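Local coordinates for protein nucleoside diphosphate kinase (Pyrobaculum aerophilum, PDB 1XQI) that probably transfers the gamma phosphate of ATP to nucleoside diphosphates through a phosphohistidine intermediate, supplying the cell with nucleoside triphosphates other than ATP, at residues V15-K23 with A180-F188; Y63-G74 with P97-L108. The protein carries 6 engineered substitutions. All blocks are in the same frame, centred on the assembly; numbering follows the deposited sequence.

Contact 1 (V15-K23 with A180-F188)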
# COMPACT_ATOMS: atom_id res chain seq x y z
N VAL A 15 6.10 -20.68 -6.25
CA VAL A 15 6.95 -19.85 -5.35
C VAL A 15 6.24 -19.33 -4.05
O VAL A 15 5.07 -18.88 -4.07
CB VAL A 15 7.77 -18.74 -6.11
CG1 VAL A 15 9.01 -18.39 -5.34
CG2 VAL A 15 8.20 -19.18 -7.54
N GLU A 16 6.98 -19.41 -2.93
CA GLU A 16 6.53 -19.19 -1.55
C GLU A 16 6.16 -17.72 -1.25
O GLU A 16 6.71 -16.80 -1.85
CB GLU A 16 7.63 -19.73 -0.61
CG GLU A 16 7.61 -19.26 0.83
CD GLU A 16 8.62 -19.99 1.74
OE1 GLU A 16 8.95 -21.17 1.46
OE2 GLU A 16 9.09 -19.40 2.74
N LYS A 17 5.21 -17.52 -0.35
CA LYS A 17 4.63 -16.21 -0.07
C LYS A 17 4.60 -16.06 1.42
O LYS A 17 4.58 -17.05 2.16
CB LYS A 17 3.18 -16.17 -0.52
CG LYS A 17 2.98 -15.81 -1.92
CD LYS A 17 1.52 -15.72 -2.28
CE LYS A 17 1.12 -16.83 -3.21
NZ LYS A 17 0.67 -17.97 -2.42
N THR A 18 4.52 -14.84 1.91
CA THR A 18 4.38 -14.66 3.34
C THR A 18 3.55 -13.42 3.63
O THR A 18 3.40 -12.57 2.77
CB THR A 18 5.76 -14.59 4.05
OG1 THR A 18 5.58 -14.63 5.48
CG2 THR A 18 6.54 -13.31 3.61
N LEU A 19 3.00 -13.33 4.83
CA LEU A 19 2.15 -12.21 5.19
C LEU A 19 2.92 -11.32 6.15
O LEU A 19 3.46 -11.79 7.19
CB LEU A 19 0.88 -12.74 5.85
CG LEU A 19 -0.35 -11.88 6.20
CD1 LEU A 19 -0.07 -10.92 7.32
CD2 LEU A 19 -0.85 -11.16 4.97
N LEU A 20 2.96 -10.03 5.81
CA LEU A 20 3.54 -9.02 6.67
C LEU A 20 2.50 -7.95 7.01
O LEU A 20 1.79 -7.49 6.14
CB LEU A 20 4.79 -8.41 6.01
CG LEU A 20 5.45 -7.42 6.98
CD1 LEU A 20 6.72 -7.94 7.72
CD2 LEU A 20 5.67 -6.11 6.25
N ILE A 21 2.43 -7.57 8.29
CA ILE A 21 1.52 -6.48 8.74
C ILE A 21 2.32 -5.35 9.34
O ILE A 21 3.09 -5.57 10.28
CB ILE A 21 0.56 -6.95 9.85
CG1 ILE A 21 -0.15 -8.25 9.41
CG2 ILE A 21 -0.43 -5.80 10.22
CD1 ILE A 21 -1.12 -8.81 10.41
N LEU A 22 2.19 -4.14 8.79
CA LEU A 22 2.71 -2.97 9.47
C LEU A 22 1.63 -2.60 10.49
O LEU A 22 0.48 -2.40 10.12
CB LEU A 22 3.05 -1.83 8.51
CG LEU A 22 4.30 -2.01 7.63
CD1 LEU A 22 5.25 -3.09 8.11
CD2 LEU A 22 3.97 -2.31 6.17
N LYS A 23 2.03 -2.54 11.76
CA LYS A 23 1.14 -2.32 12.92
C LYS A 23 0.90 -0.84 13.13
O LYS A 23 1.61 -0.01 12.55
CB LYS A 23 1.77 -2.92 14.19
CG LYS A 23 2.21 -4.37 14.04
CD LYS A 23 2.51 -5.00 15.41
CE LYS A 23 2.61 -6.55 15.31
NZ LYS A 23 3.26 -7.13 16.55
N ALA A 180 1.67 -18.98 7.04
CA ALA A 180 1.50 -18.00 5.96
C ALA A 180 0.32 -18.30 5.05
O ALA A 180 -0.47 -17.39 4.79
CB ALA A 180 2.79 -17.80 5.17
N GLU A 181 0.15 -19.53 4.57
CA GLU A 181 -1.06 -19.83 3.75
C GLU A 181 -2.36 -19.51 4.54
O GLU A 181 -3.36 -19.08 3.97
CB GLU A 181 -1.04 -21.27 3.14
N ARG A 182 -2.31 -19.64 5.86
CA ARG A 182 -3.49 -19.31 6.67
C ARG A 182 -3.71 -17.80 6.87
O ARG A 182 -4.81 -17.29 6.70
CB ARG A 182 -3.39 -20.01 8.03
CG ARG A 182 -4.70 -20.51 8.49
CD ARG A 182 -4.73 -20.68 10.01
NE ARG A 182 -4.80 -19.40 10.69
CZ ARG A 182 -3.80 -18.85 11.37
NH1 ARG A 182 -2.65 -19.50 11.44
NH2 ARG A 182 -3.98 -17.67 11.98
N GLU A 183 -2.66 -17.08 7.25
CA GLU A 183 -2.77 -15.65 7.45
C GLU A 183 -3.05 -14.95 6.12
O GLU A 183 -3.81 -13.95 6.12
CB GLU A 183 -1.52 -15.11 8.13
CG GLU A 183 -1.20 -15.82 9.43
CD GLU A 183 0.07 -15.30 10.11
OE1 GLU A 183 0.20 -15.49 11.37
OE2 GLU A 183 0.94 -14.70 9.40
N ILE A 184 -2.52 -15.49 5.01
CA ILE A 184 -2.85 -14.98 3.67
C ILE A 184 -4.35 -15.10 3.33
O ILE A 184 -4.99 -14.10 2.98
CB ILE A 184 -1.97 -15.55 2.53
CG1 ILE A 184 -0.54 -15.04 2.63
CG2 ILE A 184 -2.56 -15.15 1.18
CD1 ILE A 184 0.44 -15.87 1.79
N ARG A 185 -4.90 -16.31 3.43
CA ARG A 185 -6.38 -16.53 3.20
C ARG A 185 -7.23 -15.63 4.11
O ARG A 185 -8.20 -15.02 3.68
CB ARG A 185 -6.81 -18.03 3.34
CG ARG A 185 -8.39 -18.27 3.21
CD ARG A 185 -9.00 -19.38 4.17
NE ARG A 185 -8.19 -19.46 5.41
CZ ARG A 185 -8.37 -18.72 6.52
NH1 ARG A 185 -9.38 -17.84 6.62
NH2 ARG A 185 -7.51 -18.88 7.54
N PHE A 186 -6.83 -15.55 5.37
CA PHE A 186 -7.55 -14.75 6.37
C PHE A 186 -7.83 -13.32 5.93
O PHE A 186 -8.94 -12.86 6.13
CB PHE A 186 -6.80 -14.74 7.72
CG PHE A 186 -7.52 -13.96 8.77
CD1 PHE A 186 -8.48 -14.57 9.57
CD2 PHE A 186 -7.27 -12.59 8.93
CE1 PHE A 186 -9.19 -13.83 10.52
CE2 PHE A 186 -7.95 -11.86 9.89
CZ PHE A 186 -8.91 -12.47 10.68
N TRP A 187 -6.83 -12.63 5.35
CA TRP A 187 -6.93 -11.23 4.93
C TRP A 187 -7.30 -10.98 3.46
O TRP A 187 -7.75 -9.89 3.15
CB TRP A 187 -5.61 -10.51 5.17
CG TRP A 187 -5.27 -10.26 6.60
CD1 TRP A 187 -4.27 -10.84 7.32
CD2 TRP A 187 -5.91 -9.34 7.48
NE1 TRP A 187 -4.26 -10.36 8.62
CE2 TRP A 187 -5.25 -9.42 8.74
CE3 TRP A 187 -7.01 -8.46 7.34
CZ2 TRP A 187 -5.63 -8.65 9.85
CZ3 TRP A 187 -7.39 -7.70 8.44
CH2 TRP A 187 -6.71 -7.81 9.69
N PHE A 188 -7.09 -11.94 2.57
CA PHE A 188 -7.29 -11.73 1.13
C PHE A 188 -8.16 -12.79 0.46
O PHE A 188 -7.94 -13.99 0.65
CB PHE A 188 -5.92 -11.60 0.39
CG PHE A 188 -5.06 -10.46 0.90
CD1 PHE A 188 -4.03 -10.71 1.81
CD2 PHE A 188 -5.30 -9.16 0.51
CE1 PHE A 188 -3.25 -9.70 2.32
CE2 PHE A 188 -4.52 -8.11 1.01
CZ PHE A 188 -3.49 -8.38 1.91
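Leu19 of strand 17-22 lies against Glu183, Ile184, Trp187 and Phe188, a buried helix-on-sheet contact in the ferredoxin-like alpha/beta sandwich of NDP kinases. Helix 177-187 packs on one face of the antiparallel sheet, and its 180-187 portion runs at 60° to the strand with the axes 7.1 Å apart. Alternation along the strand does the sorting: Lys17, Leu19 and Ile21 face the helix. With CG anti to the backbone N (chi1 -171°), Leu19 lays its CG 3.9 Å from Glu183 CB and carries CD2 on to the edge of the Phe188 ring, close to the ring plane, 3.9 Å from Phe188 CE1. Farther along, Ile21 CD1 comes obliquely to the indole, 3.9 Å from Trp187 NE1, the two side chains crossing at about a right angle. At the other end the small Ala180 lets the backbones approach, its CB 3.6 Å from Lys17 O, while Ile184 extends CD1 to within 3.6 Å of Lys17 CB. Glu183 is the polar exception: its OE2 is hydrogen-bonded to Ser174 and to His172, the predicted phosphohistidine. Largely apolar contacts, with no hydrogen bond across, thus hold the helix to the sheet, leaving the carboxylate of Glu183 to its bonds with Ser174 and His172, where it probably orients the imidazole.

Contact 2 (Y63-G74 with P97-L108). Engineered in segment 63-74: Gln71 (natural residue Arg). Engineered in segment 97-108: Asn107 (natural residue Ser).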
# COMPACT_ATOMS: atom_id res chain seq x y z
N TYR A 63 -5.04 -14.18 15.28
CA TYR A 63 -4.09 -14.84 16.18
C TYR A 63 -4.60 -16.15 16.65
O TYR A 63 -5.79 -16.26 16.88
CB TYR A 63 -3.75 -13.96 17.36
CG TYR A 63 -2.77 -12.95 16.92
CD1 TYR A 63 -3.15 -11.64 16.72
CD2 TYR A 63 -1.48 -13.31 16.65
CE1 TYR A 63 -2.27 -10.71 16.28
CE2 TYR A 63 -0.57 -12.38 16.21
CZ TYR A 63 -0.98 -11.06 16.03
OH TYR A 63 -0.08 -10.10 15.60
N PRO A 64 -3.72 -17.16 16.80
CA PRO A 64 -4.19 -18.50 17.21
C PRO A 64 -4.89 -18.46 18.54
O PRO A 64 -4.68 -17.52 19.33
CB PRO A 64 -2.90 -19.32 17.34
CG PRO A 64 -1.89 -18.58 16.43
CD PRO A 64 -2.25 -17.11 16.61
N SER A 65 -5.72 -19.47 18.79
CA SER A 65 -6.28 -19.63 20.11
C SER A 65 -5.92 -21.01 20.66
O SER A 65 -6.52 -21.47 21.64
CB SER A 65 -7.77 -19.39 20.04
OG SER A 65 -8.04 -18.40 19.04
N SER A 66 -4.93 -21.66 20.06
CA SER A 66 -4.49 -22.94 20.56
C SER A 66 -3.90 -22.79 21.98
O SER A 66 -3.29 -21.76 22.31
CB SER A 66 -3.47 -23.57 19.60
OG SER A 66 -2.17 -23.14 19.91
N GLU A 67 -4.10 -23.79 22.82
CA GLU A 67 -3.48 -23.76 24.16
C GLU A 67 -1.99 -23.67 24.01
O GLU A 67 -1.32 -22.95 24.78
CB GLU A 67 -3.85 -24.98 25.00
CG GLU A 67 -3.07 -25.13 26.29
CD GLU A 67 -3.28 -26.51 26.96
OE1 GLU A 67 -3.36 -27.54 26.22
OE2 GLU A 67 -3.36 -26.55 28.22
N GLU A 68 -1.49 -24.38 23.00
CA GLU A 68 -0.06 -24.45 22.73
C GLU A 68 0.53 -23.04 22.55
O GLU A 68 1.45 -22.66 23.26
CB GLU A 68 0.16 -25.32 21.51
CG GLU A 68 1.58 -25.50 21.05
CD GLU A 68 1.57 -26.15 19.67
OE1 GLU A 68 1.90 -27.36 19.56
OE2 GLU A 68 1.18 -25.45 18.69
N TRP A 69 -0.04 -22.29 21.62
CA TRP A 69 0.36 -20.91 21.39
C TRP A 69 0.21 -19.98 22.59
O TRP A 69 1.09 -19.15 22.86
CB TRP A 69 -0.44 -20.33 20.24
CG TRP A 69 0.09 -19.00 19.78
CD1 TRP A 69 1.12 -18.78 18.90
CD2 TRP A 69 -0.38 -17.69 20.17
NE1 TRP A 69 1.31 -17.44 18.72
CE2 TRP A 69 0.40 -16.75 19.48
CE3 TRP A 69 -1.38 -17.24 21.03
CZ2 TRP A 69 0.20 -15.37 19.62
CZ3 TRP A 69 -1.57 -15.86 21.19
CH2 TRP A 69 -0.79 -14.94 20.48
N LEU A 70 -0.93 -20.08 23.28
CA LEU A 70 -1.19 -19.27 24.49
C LEU A 70 -0.17 -19.57 25.56
O LEU A 70 0.45 -18.66 26.08
CB LEU A 70 -2.60 -19.53 25.04
CG LEU A 70 -3.74 -19.12 24.13
CD1 LEU A 70 -5.02 -19.61 24.67
CD2 LEU A 70 -3.78 -17.64 23.97
N GLN A 71 0.00 -20.87 25.84
CA GLN A 71 0.99 -21.37 26.79
C GLN A 71 2.37 -20.74 26.57
O GLN A 71 2.95 -20.14 27.50
CB GLN A 71 1.07 -22.91 26.74
CG GLN A 71 1.99 -23.57 27.78
CD GLN A 71 1.74 -25.07 27.92
OE1 GLN A 71 0.68 -25.51 28.38
NE2 GLN A 71 2.73 -25.87 27.54
N SER A 72 2.87 -20.82 25.34
CA SER A 72 4.24 -20.37 25.09
C SER A 72 4.37 -18.84 25.15
O SER A 72 5.34 -18.33 25.72
CB SER A 72 4.83 -21.00 23.79
OG SER A 72 4.40 -20.32 22.62
N ALA A 73 3.36 -18.12 24.62
CA ALA A 73 3.30 -16.65 24.76
C ALA A 73 3.39 -16.28 26.24
O ALA A 73 4.11 -15.33 26.62
CB ALA A 73 2.05 -16.10 24.16
N GLY A 74 2.71 -17.07 27.07
CA GLY A 74 2.70 -16.92 28.52
C GLY A 74 3.98 -17.15 29.29
O GLY A 74 4.29 -16.39 30.21
N PRO A 97 0.36 -19.98 32.70
CA PRO A 97 0.84 -19.69 31.32
C PRO A 97 -0.27 -19.39 30.28
O PRO A 97 -0.19 -18.33 29.62
CB PRO A 97 1.61 -20.96 30.94
CG PRO A 97 2.19 -21.43 32.22
CD PRO A 97 1.14 -21.09 33.30
N VAL A 98 -1.26 -20.29 30.16
CA VAL A 98 -2.42 -20.12 29.26
C VAL A 98 -3.28 -18.86 29.58
O VAL A 98 -3.70 -18.13 28.65
CB VAL A 98 -3.33 -21.39 29.26
CG1 VAL A 98 -4.61 -21.15 28.52
CG2 VAL A 98 -2.59 -22.53 28.63
N GLU A 99 -3.56 -18.62 30.86
CA GLU A 99 -4.30 -17.41 31.26
C GLU A 99 -3.51 -16.15 30.94
O GLU A 99 -4.08 -15.12 30.57
CB GLU A 99 -4.75 -17.47 32.75
CG GLU A 99 -6.11 -18.22 32.96
CD GLU A 99 -6.42 -18.52 34.44
OE1 GLU A 99 -6.26 -17.62 35.31
OE2 GLU A 99 -6.84 -19.67 34.77
N VAL A 100 -2.19 -16.23 31.08
CA VAL A 100 -1.28 -15.14 30.72
C VAL A 100 -1.26 -14.93 29.18
O VAL A 100 -1.32 -13.81 28.71
CB VAL A 100 0.17 -15.38 31.29
CG1 VAL A 100 1.14 -14.33 30.79
CG2 VAL A 100 0.18 -15.40 32.81
N GLY A 101 -1.18 -16.01 28.41
CA GLY A 101 -1.35 -15.97 26.98
C GLY A 101 -2.67 -15.31 26.55
O GLY A 101 -2.73 -14.63 25.51
N ARG A 102 -3.72 -15.48 27.34
CA ARG A 102 -5.01 -14.88 26.97
C ARG A 102 -4.97 -13.37 27.27
O ARG A 102 -5.56 -12.58 26.55
CB ARG A 102 -6.20 -15.59 27.65
CG ARG A 102 -6.45 -17.00 27.16
CD ARG A 102 -7.65 -17.75 27.80
NE ARG A 102 -8.30 -18.56 26.76
CZ ARG A 102 -8.38 -19.88 26.78
NH1 ARG A 102 -7.90 -20.56 27.84
NH2 ARG A 102 -8.97 -20.51 25.76
N ILE A 103 -4.23 -13.00 28.30
CA ILE A 103 -4.07 -11.59 28.65
C ILE A 103 -3.22 -10.87 27.59
O ILE A 103 -3.61 -9.77 27.14
CB ILE A 103 -3.48 -11.37 30.09
CG1 ILE A 103 -4.44 -11.94 31.16
CG2 ILE A 103 -3.22 -9.91 30.35
CD1 ILE A 103 -4.12 -11.55 32.58
N ILE A 104 -2.09 -11.47 27.20
CA ILE A 104 -1.28 -11.00 26.09
C ILE A 104 -2.10 -10.88 24.79
O ILE A 104 -2.02 -9.85 24.09
CB ILE A 104 -0.09 -11.96 25.78
CG1 ILE A 104 0.89 -12.05 26.98
CG2 ILE A 104 0.62 -11.56 24.45
CD1 ILE A 104 1.92 -13.12 26.79
N LYS A 105 -2.88 -11.91 24.48
CA LYS A 105 -3.71 -11.85 23.28
C LYS A 105 -4.66 -10.62 23.30
O LYS A 105 -4.84 -9.96 22.28
CB LYS A 105 -4.46 -13.17 23.02
CG LYS A 105 -5.36 -13.14 21.77
CD LYS A 105 -5.54 -14.51 21.19
CE LYS A 105 -6.60 -14.51 20.14
NZ LYS A 105 -6.67 -15.87 19.47
N ARG A 106 -5.24 -10.30 24.46
CA ARG A 106 -6.11 -9.13 24.61
C ARG A 106 -5.37 -7.83 24.41
O ARG A 106 -5.93 -6.86 23.87
CB ARG A 106 -6.84 -9.14 25.97
CG ARG A 106 -8.09 -10.04 25.95
CD ARG A 106 -8.66 -10.44 27.36
NE ARG A 106 -8.97 -9.25 28.16
CZ ARG A 106 -9.98 -8.42 27.92
NH1 ARG A 106 -10.81 -8.65 26.90
NH2 ARG A 106 -10.17 -7.35 28.70
N ASN A 107 -4.10 -7.81 24.82
CA ASN A 107 -3.24 -6.66 24.65
C ASN A 107 -2.80 -6.54 23.19
O ASN A 107 -2.73 -5.45 22.65
CB ASN A 107 -2.00 -6.78 25.54
CG ASN A 107 -2.28 -6.50 27.01
OD1 ASN A 107 -3.33 -5.96 27.38
ND2 ASN A 107 -1.31 -6.84 27.87
N LEU A 108 -2.50 -7.68 22.57
CA LEU A 108 -2.24 -7.74 21.16
C LEU A 108 -3.43 -7.12 20.39
O LEU A 108 -3.24 -6.28 19.49
CB LEU A 108 -2.00 -9.18 20.74
CG LEU A 108 -1.17 -9.42 19.49
CD1 LEU A 108 -0.09 -8.32 19.30
CD2 LEU A 108 -0.52 -10.82 19.54
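Lys105 NZ is gripped by the loop 63-66, donating to Pro64 O at 2.6 Å and to Tyr63 O at 2.8 Å, with a weak bond to Ser65 OG at 2.9 Å. It thereby ties this loop to a near-perpendicular pair of helices, 67-84 and 97-112, whose 67-74 and 97-108 portions cross at 87° with axes 6.6 Å apart; helix 67-84 lies almost wholly in the insert (68-100) that this enzyme carries, which ends in the first turn of helix 97-112. The carbonyl of Glu60, in the last turn of helix 56-62, accepts from the lysine as well. Both loop carbonyls are approached from above their planes, by about 60°, so neither lone pair is addressed directly. The lysine reaches them because its chain is extended from CB to NZ, and the buried ammonium can be satisfied by neutral oxygens.

So close a crossing rests on two glycines. Gly101 CA sits 3.4 Å from Leu70 O and Gly74 CA at the same distance from Pro97 O, both as CA-H...O contacts; with no side chain on either glycine, each carbonyl can come down directly on the CA. Around this crossing, Leu70 CD1 lies over the centre of one face of the Arg102 guanidinium, Val98 meets Leu70 and Glu67, and Ala73 CB touches Ile104 CD1. Ser66 caps helix 67-84, its OG accepting from Trp69 N in a nearly straight bond.

Toward the active site the contact turns aromatic. Tyr63, whose side chain comes within about 4 Å of those of His172 and Lys23, presents a ring face to Leu108 in a CH-pi contact: CD2 of Leu108 stands 3.6 Å from the centroid of the Tyr63 ring, 11° off its normal.

The two contacts illustrate how place in a fold sets chemistry. Contact 1 belongs to the buried core shared with other NDP kinases, a helix laid on the central sheet through largely apolar contacts, with no hydrogen bond across. Contact 2 is only partly buried, pairs helix with helix, and lies partly in the insert; it buries nearly twice the surface, 746 against 378 Å², and adds backbone-to-backbone approach and a hydrogen-bonded lysine. They share no helix or strand. The centres of contact 1 and contact 2 are about 21 Å apart. Helix 56-62 links them: Phe62 touches Ile21 and Glu183 of contact 1, and the chain then runs straight into Tyr63 of contact 2. Both border the active site around His172.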